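Local coordinates for siderophore-interacting protein (PDB 6K2L) that binds FAD and probably reduces ferric siderophores so that their iron can be released inside the cell, at residues Ala245-Arg250 with His260-Val265; Ile49-Pro54 with Ile79-Thr84; Phe216-Glu221 with Thr241-Val246; His165-Val170 with Val201-Ser206. The protein carries 1 engineered substitution. All coordinates share one frame; numbering follows the deposited sequence.

Interaction 1. Residues Ala245-Arg250 with His260-Val265; sequences AVPYWR and HARHDV. With FAD (flavin-adenine dinucleotide), chain C.
Pro247 and Arg262 mark the closest backbone approach, their CA atoms 6.6 Å apart, where the irregular segment 245-250 passes helical residues 260-265. From the helix, the Arg262 side chain reaches back to two successive carbonyls. Its NE bonds to Pro247 O at 2.8 Å, nearly in line with that C=O but bent at the hydrogen (136°). Its NH2 meets Tyr248 O at 2.9 Å along a straighter path (169°), coming from above the carbonyl plane. Both oxygens lie near the guanidinium plane, so the group grips the loop with one edge. A bend at chi3 (-89°) turns the guanidinium onto this line, and a salt bridge from NH2 to Glu255 steadies it further. Alongside, Pro247 CG packs on Val265 CG1 at 3.5 Å.

The loop fixed in this way carries the cofactor contacts. The Tyr248 ring lies over the benzenoid part of the flavin, CG 3.3 Å from FAD C9, while its OH is hydrogen-bonded to Tyr244. Trp249 lays its six-membered ring against the adenine, CZ3 3.3 Å from FAD N3A, and its NE1 is held by Asp144. Arg250 O accepts a bond from the ribose hydroxyl O2B of FAD at 2.8 Å.

The loop thus runs from strand 243-245 between the flavin and helix 255-266, with Pro247 and Val265 also touching Glu222 on helix 222-235.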
# COMPACT_ATOMS: atom_id res chain seq x y z
N ALA A 245 6.57 19.17 3.18
CA ALA A 245 6.74 20.25 2.21
C ALA A 245 8.06 20.02 1.50
O ALA A 245 9.12 20.44 1.97
CB ALA A 245 6.68 21.63 2.86
N VAL A 246 7.99 19.34 0.35
CA VAL A 246 9.16 18.95 -0.41
C VAL A 246 8.95 19.45 -1.83
O VAL A 246 8.03 18.99 -2.51
CB VAL A 246 9.37 17.43 -0.41
CG1 VAL A 246 10.50 17.07 -1.31
CG2 VAL A 246 9.61 16.92 0.98
N PRO A 247 9.74 20.40 -2.33
CA PRO A 247 9.58 20.81 -3.74
C PRO A 247 10.20 19.75 -4.63
O PRO A 247 11.37 19.38 -4.47
CB PRO A 247 10.33 22.15 -3.81
CG PRO A 247 10.78 22.46 -2.37
CD PRO A 247 10.80 21.16 -1.64
N TYR A 248 9.39 19.21 -5.55
CA TYR A 248 9.86 18.11 -6.38
C TYR A 248 10.76 18.61 -7.51
O TYR A 248 11.64 17.87 -7.96
CB TYR A 248 8.68 17.33 -6.95
CG TYR A 248 8.08 16.31 -5.98
CD1 TYR A 248 8.35 16.37 -4.63
CD2 TYR A 248 7.23 15.31 -6.43
CE1 TYR A 248 7.81 15.46 -3.77
CE2 TYR A 248 6.70 14.39 -5.57
CZ TYR A 248 6.98 14.46 -4.24
OH TYR A 248 6.46 13.53 -3.36
N TRP A 249 10.57 19.85 -7.95
CA TRP A 249 11.38 20.48 -8.99
C TRP A 249 11.10 21.98 -9.00
O TRP A 249 10.28 22.49 -8.23
CB TRP A 249 11.10 19.90 -10.37
CG TRP A 249 9.70 20.13 -10.88
CD1 TRP A 249 8.54 19.61 -10.37
CD2 TRP A 249 9.30 20.94 -12.00
NE1 TRP A 249 7.46 20.04 -11.10
CE2 TRP A 249 7.90 20.86 -12.11
CE3 TRP A 249 10.00 21.73 -12.92
CZ2 TRP A 249 7.18 21.53 -13.10
CZ3 TRP A 249 9.29 22.40 -13.91
CH2 TRP A 249 7.89 22.30 -13.99
N ARG A 250 11.79 22.69 -9.89
CA ARG A 250 11.67 24.14 -9.97
C ARG A 250 11.67 24.52 -11.44
O ARG A 250 12.61 24.19 -12.16
CB ARG A 250 12.80 24.83 -9.22
CG ARG A 250 12.63 26.33 -9.19
CD ARG A 250 13.50 26.95 -8.12
NE ARG A 250 13.40 28.41 -8.07
CZ ARG A 250 14.18 29.18 -7.32
NH1 ARG A 250 15.13 28.64 -6.56
NH2 ARG A 250 14.02 30.50 -7.33
N HIS A 260 20.85 21.52 -4.37
CA HIS A 260 21.15 22.13 -3.09
C HIS A 260 20.21 23.29 -2.74
O HIS A 260 19.94 23.51 -1.55
CB HIS A 260 22.62 22.55 -3.06
CG HIS A 260 23.53 21.38 -2.84
ND1 HIS A 260 24.34 20.87 -3.84
CD2 HIS A 260 23.72 20.59 -1.76
CE1 HIS A 260 25.00 19.83 -3.37
NE2 HIS A 260 24.64 19.64 -2.11
N ALA A 261 19.65 23.98 -3.73
CA ALA A 261 18.53 24.86 -3.44
C ALA A 261 17.40 24.08 -2.76
O ALA A 261 16.80 24.58 -1.80
CB ALA A 261 18.03 25.54 -4.71
N ARG A 262 17.10 22.87 -3.24
CA ARG A 262 15.99 22.11 -2.65
C ARG A 262 16.31 21.72 -1.22
O ARG A 262 15.44 21.78 -0.34
CB ARG A 262 15.68 20.85 -3.48
CG ARG A 262 14.31 20.22 -3.17
CD ARG A 262 14.29 18.72 -3.45
NE ARG A 262 13.91 18.38 -4.83
CZ ARG A 262 14.77 18.05 -5.80
NH1 ARG A 262 16.08 18.03 -5.53
NH2 ARG A 262 14.35 17.75 -7.03
N HIS A 263 17.55 21.29 -0.99
CA HIS A 263 17.97 21.07 0.39
C HIS A 263 17.77 22.32 1.24
O HIS A 263 17.25 22.24 2.37
CB HIS A 263 19.43 20.59 0.41
CG HIS A 263 19.59 19.13 0.11
ND1 HIS A 263 18.96 18.15 0.85
CD2 HIS A 263 20.30 18.48 -0.84
CE1 HIS A 263 19.27 16.96 0.36
NE2 HIS A 263 20.09 17.13 -0.66
N ASP A 264 18.12 23.51 0.73
CA ASP A 264 17.99 24.70 1.57
C ASP A 264 16.54 25.13 1.74
O ASP A 264 16.22 25.82 2.72
CB ASP A 264 18.84 25.85 1.00
CG ASP A 264 20.21 25.98 1.72
OD1 ASP A 264 20.24 26.36 2.92
OD2 ASP A 264 21.25 25.69 1.08
N VAL A 265 15.65 24.74 0.83
CA VAL A 265 14.22 24.96 1.03
C VAL A 265 13.70 24.05 2.15
O VAL A 265 13.00 24.50 3.06
CB VAL A 265 13.43 24.72 -0.27
CG1 VAL A 265 11.93 24.67 0.03
CG2 VAL A 265 13.73 25.80 -1.32
PA FAD C . 15.79 17.80 -15.52
O1A FAD C . 17.01 17.34 -16.26
O2A FAD C . 15.88 17.76 -13.99
O5B FAD C . 15.34 19.32 -15.84
C5B FAD C . 15.25 19.82 -17.19
C4B FAD C . 14.33 21.01 -17.31
O4B FAD C . 12.95 20.58 -17.34
C3B FAD C . 14.40 22.06 -16.20
O3B FAD C . 14.18 23.36 -16.74
C2B FAD C . 13.27 21.64 -15.25
O2B FAD C . 12.69 22.69 -14.49
C1B FAD C . 12.23 21.10 -16.24
N9A FAD C . 11.45 20.02 -15.70
C8A FAD C . 11.90 18.98 -14.92
N7A FAD C . 10.97 18.11 -14.60
C5A FAD C . 9.83 18.60 -15.22
C6A FAD C . 8.51 18.14 -15.27
N6A FAD C . 8.10 17.01 -14.70
N1A FAD C . 7.61 18.88 -15.97
C2A FAD C . 8.02 20.01 -16.56
N3A FAD C . 9.25 20.53 -16.59
C4A FAD C . 10.11 19.78 -15.90
N1 FAD C . 8.75 13.45 -11.08
C2 FAD C . 7.95 12.59 -11.78
O2 FAD C . 7.72 12.75 -12.98
N3 FAD C . 7.38 11.50 -11.15
C4 FAD C . 7.52 11.17 -9.82
O4 FAD C . 6.96 10.17 -9.37
C4X FAD C . 8.37 12.08 -9.08
N5 FAD C . 8.58 11.83 -7.79
C5X FAD C . 9.38 12.70 -7.09
C6 FAD C . 9.58 12.47 -5.73
C7 FAD C . 10.36 13.34 -4.97
C7M FAD C . 10.57 13.03 -3.51
C8 FAD C . 10.98 14.44 -5.58
C8M FAD C . 11.88 15.37 -4.80
C9 FAD C . 10.80 14.66 -6.95
C9A FAD C . 9.99 13.81 -7.70
N10 FAD C . 9.76 14.04 -9.07
C10 FAD C . 8.94 13.20 -9.79
C1' FAD C . 10.35 15.21 -9.74
C2' FAD C . 11.47 14.87 -10.73
O2' FAD C . 12.66 14.45 -10.06
C3' FAD C . 11.76 16.11 -11.57
O3' FAD C . 10.68 16.30 -12.48
C4' FAD C . 13.07 16.06 -12.36
O4' FAD C . 13.51 17.40 -12.61
C5' FAD C . 12.92 15.28 -13.64
O5' FAD C . 14.21 15.11 -14.25
P FAD C . 14.42 15.32 -15.80
O1P FAD C . 15.78 14.69 -16.12
O2P FAD C . 13.30 14.82 -16.59
O3P FAD C . 14.54 16.91 -15.94

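Interaction 2. Residues Ile49-Pro54 with Ile79-Thr84; sequences IMLPQP and IMRTFT. With FAD (flavin-adenine dinucleotide), chain C.
Ile49 and Arg81 form a hydrogen-bonded pair in the antiparallel FAD-binding barrel, where strands 46-51 and 79-89 are neighbours; the short segments run at 148° to each other. Ile49 N gives a bond to Arg81 O at 2.8 Å, and Arg81 N answers to Ile49 O at 3.0 Å; Leu51 and Ile79 repeat the pattern. Between them the non-hydrogen-bonded Met50-Met80 pair places its side chains side by side, CG of Met50 against SD of Met80. On the other face Ile49 CD1 touches Phe83 CE1 at 3.9 Å.

Residues 81-84 read Arg-Thr-Phe-Thr, which resembles the RxY(S/T) flavin motif of ferredoxin-reductase-like proteins. Arg81, bent at chi2 (-70°), sends NE to FAD O1P at 3.0 Å and NH2 to FAD O1A at 2.9 Å, while NH1 reaches its neighbour's carbonyl, Met80 O, and Glu256. Phe83 meets the pyrimidine side of the flavin, CE2 3.2 Å from FAD C2. Thr84 OG1 donates to FAD N5 at 2.9 Å.

The chemistry divides along the strand: one guanidinium, shared with Glu256, spans both phosphates, probably offsetting part of their charge, whereas the donor at N5 addresses the redox-active ring and may tune its electronic state.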
# COMPACT_ATOMS: atom_id res chain seq x y z
N ILE A 49 16.47 6.95 -9.27
CA ILE A 49 16.80 6.22 -10.49
C ILE A 49 18.16 6.70 -10.97
O ILE A 49 18.54 7.87 -10.80
CB ILE A 49 15.71 6.38 -11.59
CG1 ILE A 49 15.77 7.75 -12.25
CG2 ILE A 49 14.34 6.02 -11.06
CD1 ILE A 49 14.92 7.84 -13.54
N MET A 50 18.93 5.77 -11.52
CA MET A 50 20.29 6.04 -11.95
C MET A 50 20.30 5.90 -13.46
O MET A 50 20.03 4.82 -14.00
CB MET A 50 21.27 5.08 -11.28
CG MET A 50 21.41 5.31 -9.78
SD MET A 50 22.22 3.97 -8.83
CE MET A 50 20.77 3.11 -8.22
N LEU A 51 20.57 6.97 -14.12
CA LEU A 51 20.64 7.04 -15.56
C LEU A 51 22.09 7.18 -15.99
O LEU A 51 22.92 7.69 -15.24
CB LEU A 51 19.81 8.22 -16.09
CG LEU A 51 18.32 8.06 -15.73
CD1 LEU A 51 17.61 9.39 -15.41
CD2 LEU A 51 17.56 7.31 -16.82
N PRO A 52 22.42 6.70 -17.18
CA PRO A 52 23.76 6.93 -17.73
C PRO A 52 24.06 8.41 -17.93
O PRO A 52 23.18 9.23 -18.15
CB PRO A 52 23.70 6.21 -19.09
CG PRO A 52 22.18 6.09 -19.38
CD PRO A 52 21.60 5.84 -18.05
N GLN A 53 25.35 8.73 -17.84
CA GLN A 53 25.85 10.04 -18.22
C GLN A 53 25.83 10.19 -19.74
O GLN A 53 25.65 9.22 -20.48
CB GLN A 53 27.28 10.22 -17.71
CG GLN A 53 27.49 9.93 -16.26
CD GLN A 53 28.97 9.78 -15.93
OE1 GLN A 53 29.85 10.36 -16.61
NE2 GLN A 53 29.27 9.00 -14.90
N PRO A 54 26.03 11.42 -20.24
CA PRO A 54 26.14 11.60 -21.70
C PRO A 54 27.11 10.65 -22.38
O PRO A 54 26.80 10.15 -23.47
CB PRO A 54 26.62 13.06 -21.82
CG PRO A 54 26.04 13.74 -20.61
CD PRO A 54 25.97 12.70 -19.52
N ILE A 79 23.99 9.65 -13.35
CA ILE A 79 23.13 10.78 -13.01
C ILE A 79 21.95 10.25 -12.21
O ILE A 79 21.43 9.16 -12.48
CB ILE A 79 22.67 11.52 -14.28
CG1 ILE A 79 23.88 11.90 -15.13
CG2 ILE A 79 21.86 12.76 -13.93
CD1 ILE A 79 23.50 12.21 -16.55
N MET A 80 21.54 11.00 -11.19
CA MET A 80 20.47 10.54 -10.31
C MET A 80 19.27 11.46 -10.45
O MET A 80 19.42 12.68 -10.60
CB MET A 80 20.95 10.52 -8.87
CG MET A 80 22.34 9.93 -8.77
SD MET A 80 22.21 8.21 -8.31
CE MET A 80 21.97 8.47 -6.55
N ARG A 81 18.08 10.85 -10.44
CA ARG A 81 16.85 11.61 -10.31
C ARG A 81 15.99 10.96 -9.24
O ARG A 81 16.02 9.74 -9.08
CB ARG A 81 16.05 11.68 -11.63
CG ARG A 81 16.76 12.42 -12.76
CD ARG A 81 16.82 13.88 -12.48
NE ARG A 81 17.33 14.68 -13.60
CZ ARG A 81 18.61 15.07 -13.72
NH1 ARG A 81 19.49 14.68 -12.83
NH2 ARG A 81 18.98 15.86 -14.72
N THR A 82 15.19 11.76 -8.55
CA THR A 82 14.27 11.24 -7.54
C THR A 82 12.90 10.98 -8.15
O THR A 82 12.36 11.81 -8.88
CB THR A 82 14.13 12.22 -6.39
OG1 THR A 82 15.43 12.48 -5.86
CG2 THR A 82 13.26 11.59 -5.28
N PHE A 83 12.33 9.81 -7.85
CA PHE A 83 11.01 9.45 -8.36
C PHE A 83 10.26 8.68 -7.29
O PHE A 83 10.82 8.29 -6.27
CB PHE A 83 11.10 8.63 -9.67
CG PHE A 83 11.29 9.50 -10.89
CD1 PHE A 83 12.55 9.99 -11.20
CD2 PHE A 83 10.22 9.85 -11.68
CE1 PHE A 83 12.74 10.79 -12.25
CE2 PHE A 83 10.40 10.68 -12.73
CZ PHE A 83 11.67 11.15 -13.03
N THR A 84 8.98 8.51 -7.53
CA THR A 84 8.08 7.86 -6.60
C THR A 84 7.82 6.45 -7.10
O THR A 84 7.61 6.26 -8.30
CB THR A 84 6.78 8.66 -6.55
OG1 THR A 84 7.09 10.01 -6.18
CG2 THR A 84 5.73 8.03 -5.57
PA FAD C . 15.79 17.80 -15.52
O1A FAD C . 17.01 17.34 -16.26
O2A FAD C . 15.88 17.76 -13.99
O5B FAD C . 15.34 19.32 -15.84
C5B FAD C . 15.25 19.82 -17.19
C4B FAD C . 14.33 21.01 -17.31
O4B FAD C . 12.95 20.58 -17.34
C3B FAD C . 14.40 22.06 -16.20
O3B FAD C . 14.18 23.36 -16.74
C2B FAD C . 13.27 21.64 -15.25
O2B FAD C . 12.69 22.69 -14.49
C1B FAD C . 12.23 21.10 -16.24
N9A FAD C . 11.45 20.02 -15.70
C8A FAD C . 11.90 18.98 -14.92
N7A FAD C . 10.97 18.11 -14.60
C5A FAD C . 9.83 18.60 -15.22
C6A FAD C . 8.51 18.14 -15.27
N6A FAD C . 8.10 17.01 -14.70
N1A FAD C . 7.61 18.88 -15.97
C2A FAD C . 8.02 20.01 -16.56
N3A FAD C . 9.25 20.53 -16.59
C4A FAD C . 10.11 19.78 -15.90
N1 FAD C . 8.75 13.45 -11.08
C2 FAD C . 7.95 12.59 -11.78
O2 FAD C . 7.72 12.75 -12.98
N3 FAD C . 7.38 11.50 -11.15
C4 FAD C . 7.52 11.17 -9.82
O4 FAD C . 6.96 10.17 -9.37
C4X FAD C . 8.37 12.08 -9.08
N5 FAD C . 8.58 11.83 -7.79
C5X FAD C . 9.38 12.70 -7.09
C6 FAD C . 9.58 12.47 -5.73
C7 FAD C . 10.36 13.34 -4.97
C7M FAD C . 10.57 13.03 -3.51
C8 FAD C . 10.98 14.44 -5.58
C8M FAD C . 11.88 15.37 -4.80
C9 FAD C . 10.80 14.66 -6.95
C9A FAD C . 9.99 13.81 -7.70
N10 FAD C . 9.76 14.04 -9.07
C10 FAD C . 8.94 13.20 -9.79
C1' FAD C . 10.35 15.21 -9.74
C2' FAD C . 11.47 14.87 -10.73
O2' FAD C . 12.66 14.45 -10.06
C3' FAD C . 11.76 16.11 -11.57
O3' FAD C . 10.68 16.30 -12.48
C4' FAD C . 13.07 16.06 -12.36
O4' FAD C . 13.51 17.40 -12.61
C5' FAD C . 12.92 15.28 -13.64
O5' FAD C . 14.21 15.11 -14.25
P FAD C . 14.42 15.32 -15.80
O1P FAD C . 15.78 14.69 -16.12
O2P FAD C . 13.30 14.82 -16.59
O3P FAD C . 14.54 16.91 -15.94

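Interaction 3. Residues Phe216-Glu221 with Thr241-Val246; sequences FWFGGE and TRVYAV
Tyr244 stacks on Trp217 across two parallel strands, 216-218 and 243-245, whose directions differ by only 2°. At its root, CB lies 3.7 Å from both Trp217 CD1 and the backbone oxygen Phe216 O. With CG anti to the backbone N (chi1 173°), the ring extends beside the indole, the two side chains pointing the same way. Tyr244 CG sits 3.4 Å from Trp217 CD1; Tyr244 CD1 then comes 3.2 Å from Trp217 NE1, and CE1 reaches Trp217 CE2 at 3.3 Å. CZ remains near NE1, and OH ends near CZ2 while bonding to Tyr248 OH outside the pair. This is an offset stack on the five-membered ring, with planes 5° apart. Val246 CG2 lies over the opposite face of the phenol, toward the rim.

The backbone ladder sets this register: Tyr244 N donates to Phe216 O, and Tyr244 O receives Phe218 N at 2.7 Å. On the reverse side of the sheet, Phe216, Phe218 and Ala245 pack against helix 222-235, the helix of this beta-alpha-beta crossover, and Val243 lies on the same face, its CG1 near Phe218.

Chemically, the stack probably limits rotation of the phenol and so helps place its hydroxyl for the bond to Tyr248, the residue that covers the flavin.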
# COMPACT_ATOMS: atom_id res chain seq x y z
N PHE A 216 -0.54 17.67 6.54
CA PHE A 216 -0.41 18.54 5.38
C PHE A 216 0.71 18.02 4.49
O PHE A 216 1.82 17.77 4.97
CB PHE A 216 -0.13 19.97 5.82
CG PHE A 216 -1.19 20.55 6.69
CD1 PHE A 216 -1.27 20.23 8.05
CD2 PHE A 216 -2.12 21.45 6.17
CE1 PHE A 216 -2.27 20.78 8.85
CE2 PHE A 216 -3.11 22.01 6.97
CZ PHE A 216 -3.19 21.67 8.31
N TRP A 217 0.41 17.82 3.22
CA TRP A 217 1.35 17.24 2.27
C TRP A 217 1.41 18.16 1.06
O TRP A 217 0.41 18.31 0.34
CB TRP A 217 0.92 15.84 1.87
CG TRP A 217 1.96 15.06 1.13
CD1 TRP A 217 2.80 14.11 1.64
CD2 TRP A 217 2.30 15.17 -0.27
NE1 TRP A 217 3.63 13.61 0.66
CE2 TRP A 217 3.33 14.24 -0.53
CE3 TRP A 217 1.79 15.92 -1.33
CZ2 TRP A 217 3.86 14.05 -1.80
CZ3 TRP A 217 2.32 15.74 -2.59
CH2 TRP A 217 3.34 14.81 -2.82
N PHE A 218 2.56 18.81 0.87
CA PHE A 218 2.82 19.73 -0.24
C PHE A 218 4.01 19.18 -1.03
O PHE A 218 5.11 19.03 -0.47
CB PHE A 218 3.10 21.14 0.30
CG PHE A 218 2.07 21.64 1.31
CD1 PHE A 218 0.71 21.59 1.03
CD2 PHE A 218 2.47 22.19 2.52
CE1 PHE A 218 -0.23 22.06 1.95
CE2 PHE A 218 1.54 22.66 3.45
CZ PHE A 218 0.19 22.60 3.16
N GLY A 219 3.79 18.84 -2.30
CA GLY A 219 4.85 18.38 -3.17
C GLY A 219 4.66 18.96 -4.57
O GLY A 219 3.75 19.72 -4.82
N GLY A 220 5.53 18.56 -5.47
CA GLY A 220 5.48 19.16 -6.80
C GLY A 220 6.36 20.38 -6.93
O GLY A 220 7.29 20.56 -6.14
N GLU A 221 6.05 21.26 -7.88
CA GLU A 221 6.90 22.40 -8.21
C GLU A 221 7.00 23.41 -7.05
O GLU A 221 6.08 23.58 -6.25
CB GLU A 221 6.36 23.10 -9.46
CG GLU A 221 7.42 23.83 -10.26
CD GLU A 221 7.56 25.27 -9.83
OE1 GLU A 221 6.59 25.80 -9.24
OE2 GLU A 221 8.62 25.86 -10.08
N THR A 241 6.37 17.79 12.24
CA THR A 241 6.22 16.39 11.88
C THR A 241 4.92 16.10 11.14
O THR A 241 4.79 15.03 10.54
CB THR A 241 6.31 15.53 13.14
OG1 THR A 241 5.23 15.85 14.03
CG2 THR A 241 7.62 15.78 13.85
N ARG A 242 3.94 17.01 11.18
CA ARG A 242 2.67 16.80 10.50
C ARG A 242 2.52 17.67 9.26
O ARG A 242 1.41 17.87 8.77
CB ARG A 242 1.52 17.02 11.47
CG ARG A 242 1.33 15.79 12.33
CD ARG A 242 0.63 16.09 13.63
NE ARG A 242 -0.52 16.95 13.43
CZ ARG A 242 -0.58 18.22 13.81
NH1 ARG A 242 0.46 18.78 14.41
NH2 ARG A 242 -1.69 18.93 13.58
N VAL A 243 3.63 18.20 8.75
CA VAL A 243 3.67 18.95 7.51
C VAL A 243 4.77 18.34 6.65
O VAL A 243 5.93 18.30 7.06
CB VAL A 243 3.93 20.45 7.72
CG1 VAL A 243 3.94 21.16 6.36
CG2 VAL A 243 2.88 21.06 8.64
N TYR A 244 4.40 17.86 5.47
CA TYR A 244 5.36 17.46 4.44
C TYR A 244 5.39 18.59 3.41
O TYR A 244 4.35 18.97 2.86
CB TYR A 244 4.94 16.11 3.86
CG TYR A 244 5.72 15.59 2.68
CD1 TYR A 244 5.51 16.11 1.38
CD2 TYR A 244 6.62 14.54 2.83
CE1 TYR A 244 6.20 15.60 0.29
CE2 TYR A 244 7.34 14.04 1.75
CZ TYR A 244 7.13 14.57 0.49
OH TYR A 244 7.82 14.05 -0.59
N ALA A 245 6.57 19.17 3.18
CA ALA A 245 6.74 20.25 2.21
C ALA A 245 8.06 20.02 1.50
O ALA A 245 9.12 20.44 1.97
CB ALA A 245 6.68 21.63 2.86
N VAL A 246 7.99 19.34 0.35
CA VAL A 246 9.16 18.95 -0.41
C VAL A 246 8.95 19.45 -1.83
O VAL A 246 8.03 18.99 -2.51
CB VAL A 246 9.37 17.43 -0.41
CG1 VAL A 246 10.50 17.07 -1.31
CG2 VAL A 246 9.61 16.92 0.98

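Interaction 4. Residues His165-Val170 with Val201-Ser206; sequences HIALLV and VEYFTS
Strand-on-helix packing joins Ala167 and His165 to Phe204 and Tyr203 on one flank of the parallel sheet in the C-terminal, NAD-ferredoxin-type domain. The evidence lies in the axes: strand 165-170 and helix 201-205 run almost exactly antiparallel, at 177°, with a closest approach of 9.8 Å. That is the spacing of a helix laid along a sheet, and the nearest CA atoms, those of Ala167 and Phe204, are 7.4 Å apart.

Side chains alternate along the strand, and those of His165 and Ala167 face the helix while Ile166 points away from it. Phe204 fills the interval with one edge of its ring. CD1 touches Ala167 CB at 3.7 Å, and CE1 stands 4.1 Å from His165 CB. At the far end CZ comes 3.5 Å from His165 O, which lies in the ring plane, so the C-H edge rather than the pi face meets the carbonyl. The small Ala167 methyl is also reached by the edge of Tyr203, whose CE2 is 4.2 Å from CB; chi1 of 156°, CG roughly anti to the backbone N, swings that ring to the strand side. Contacts between the segments are thus apolar or weakly polar. Within segment 201-206, Ser206 OG donates to Tyr203 O at 2.6 Å, a local bond from side chain to backbone.

Beyond the pair, Tyr203 meets Phe190 and Thr186 of strand 185-191, while Phe204 reaches Tyr140 and Val142 of strand 138-144 and Met228 of helix 222-235. The helix therefore lies over three adjacent strands, and Phe204 links it to the next helix.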
# COMPACT_ATOMS: atom_id res chain seq x y z
N HIS A 165 -8.93 18.02 1.86
CA HIS A 165 -8.99 18.65 0.55
C HIS A 165 -7.69 18.40 -0.18
O HIS A 165 -6.61 18.44 0.42
CB HIS A 165 -9.23 20.16 0.67
CG HIS A 165 -10.37 20.54 1.57
ND1 HIS A 165 -11.67 20.63 1.12
CD2 HIS A 165 -10.40 20.89 2.88
CE1 HIS A 165 -12.46 21.00 2.12
NE2 HIS A 165 -11.71 21.18 3.19
N ILE A 166 -7.81 18.16 -1.48
CA ILE A 166 -6.69 17.98 -2.39
C ILE A 166 -6.89 18.94 -3.56
O ILE A 166 -7.98 19.01 -4.13
CB ILE A 166 -6.60 16.52 -2.86
CG1 ILE A 166 -6.39 15.61 -1.65
CG2 ILE A 166 -5.49 16.35 -3.90
CD1 ILE A 166 -6.49 14.16 -1.97
N ALA A 167 -5.84 19.67 -3.93
CA ALA A 167 -5.85 20.50 -5.13
C ALA A 167 -4.66 20.13 -6.01
O ALA A 167 -3.54 20.04 -5.52
CB ALA A 167 -5.82 21.98 -4.78
N LEU A 168 -4.89 19.94 -7.31
CA LEU A 168 -3.79 19.64 -8.22
C LEU A 168 -3.68 20.66 -9.36
O LEU A 168 -4.69 21.02 -9.96
CB LEU A 168 -3.97 18.26 -8.81
CG LEU A 168 -4.00 17.11 -7.78
CD1 LEU A 168 -4.42 15.82 -8.46
CD2 LEU A 168 -2.65 16.94 -7.12
N LEU A 169 -2.45 21.07 -9.69
CA LEU A 169 -2.16 21.89 -10.87
C LEU A 169 -1.59 21.02 -12.00
O LEU A 169 -0.53 20.42 -11.84
CB LEU A 169 -1.19 23.01 -10.51
CG LEU A 169 -0.87 24.10 -11.56
CD1 LEU A 169 -2.16 24.72 -12.16
CD2 LEU A 169 0.05 25.24 -11.01
N VAL A 170 -2.30 20.93 -13.12
CA VAL A 170 -1.86 20.19 -14.31
C VAL A 170 -1.69 21.16 -15.48
O VAL A 170 -2.35 22.21 -15.52
CB VAL A 170 -2.86 19.07 -14.70
CG1 VAL A 170 -2.89 17.97 -13.66
CG2 VAL A 170 -4.27 19.63 -14.91
N VAL A 201 -3.61 28.71 -5.24
CA VAL A 201 -3.19 29.14 -3.90
C VAL A 201 -4.27 29.94 -3.22
O VAL A 201 -4.56 29.72 -2.04
CB VAL A 201 -1.87 29.93 -3.94
CG1 VAL A 201 -1.44 30.31 -2.53
CG2 VAL A 201 -0.80 29.11 -4.59
N GLU A 202 -4.89 30.87 -3.94
CA GLU A 202 -6.07 31.56 -3.43
C GLU A 202 -7.12 30.57 -2.95
O GLU A 202 -7.62 30.68 -1.82
CB GLU A 202 -6.66 32.49 -4.50
CG GLU A 202 -7.99 33.08 -4.07
CD GLU A 202 -8.37 34.37 -4.81
OE1 GLU A 202 -8.99 34.29 -5.91
OE2 GLU A 202 -8.06 35.47 -4.29
N TYR A 203 -7.44 29.56 -3.78
CA TYR A 203 -8.51 28.62 -3.41
C TYR A 203 -8.16 27.85 -2.16
O TYR A 203 -9.00 27.70 -1.27
CB TYR A 203 -8.79 27.65 -4.54
CG TYR A 203 -9.42 26.36 -4.10
CD1 TYR A 203 -10.79 26.28 -3.85
CD2 TYR A 203 -8.65 25.20 -3.94
CE1 TYR A 203 -11.40 25.07 -3.46
CE2 TYR A 203 -9.23 24.01 -3.55
CZ TYR A 203 -10.61 23.95 -3.32
OH TYR A 203 -11.18 22.76 -2.94
N PHE A 204 -6.92 27.35 -2.07
CA PHE A 204 -6.55 26.52 -0.94
C PHE A 204 -6.41 27.33 0.33
O PHE A 204 -6.65 26.80 1.42
CB PHE A 204 -5.25 25.74 -1.18
CG PHE A 204 -5.28 24.34 -0.60
CD1 PHE A 204 -5.77 23.28 -1.35
CD2 PHE A 204 -4.87 24.11 0.71
CE1 PHE A 204 -5.84 21.99 -0.82
CE2 PHE A 204 -4.93 22.82 1.25
CZ PHE A 204 -5.42 21.76 0.47
N THR A 205 -6.00 28.59 0.22
CA THR A 205 -5.92 29.42 1.41
C THR A 205 -7.31 29.82 1.90
O THR A 205 -7.47 30.06 3.11
CB THR A 205 -5.03 30.64 1.16
OG1 THR A 205 -5.49 31.35 -0.01
CG2 THR A 205 -3.56 30.21 0.94
N SER A 206 -8.31 29.89 1.00
CA SER A 206 -9.69 30.14 1.42
C SER A 206 -10.31 29.01 2.24
O SER A 206 -11.33 29.24 2.89
CB SER A 206 -10.59 30.40 0.20
OG SER A 206 -10.99 29.20 -0.48

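Overall arrangement
Interactions 1 and 2 meet at FAD: their centres are 17 Å apart, and Tyr248 and Phe83 approach opposite faces of the isoalloxazine, so the two domains together enclose the flavin. Interaction 3 continues directly into interaction 1. Its centre is 11 Å from that of interaction 1, the two share Ala245 and Val246, and Tyr248 N lies 2.6 Å from Gly220 O, a probable hydrogen bond. Interaction 4 belongs to the same parallel sheet as interaction 3, 13 Å away between centres, with nearest atoms about 5 Å apart. It is remote from the barrel, about 30 Å from interaction 2 between centres, on the other side of the chain's centre.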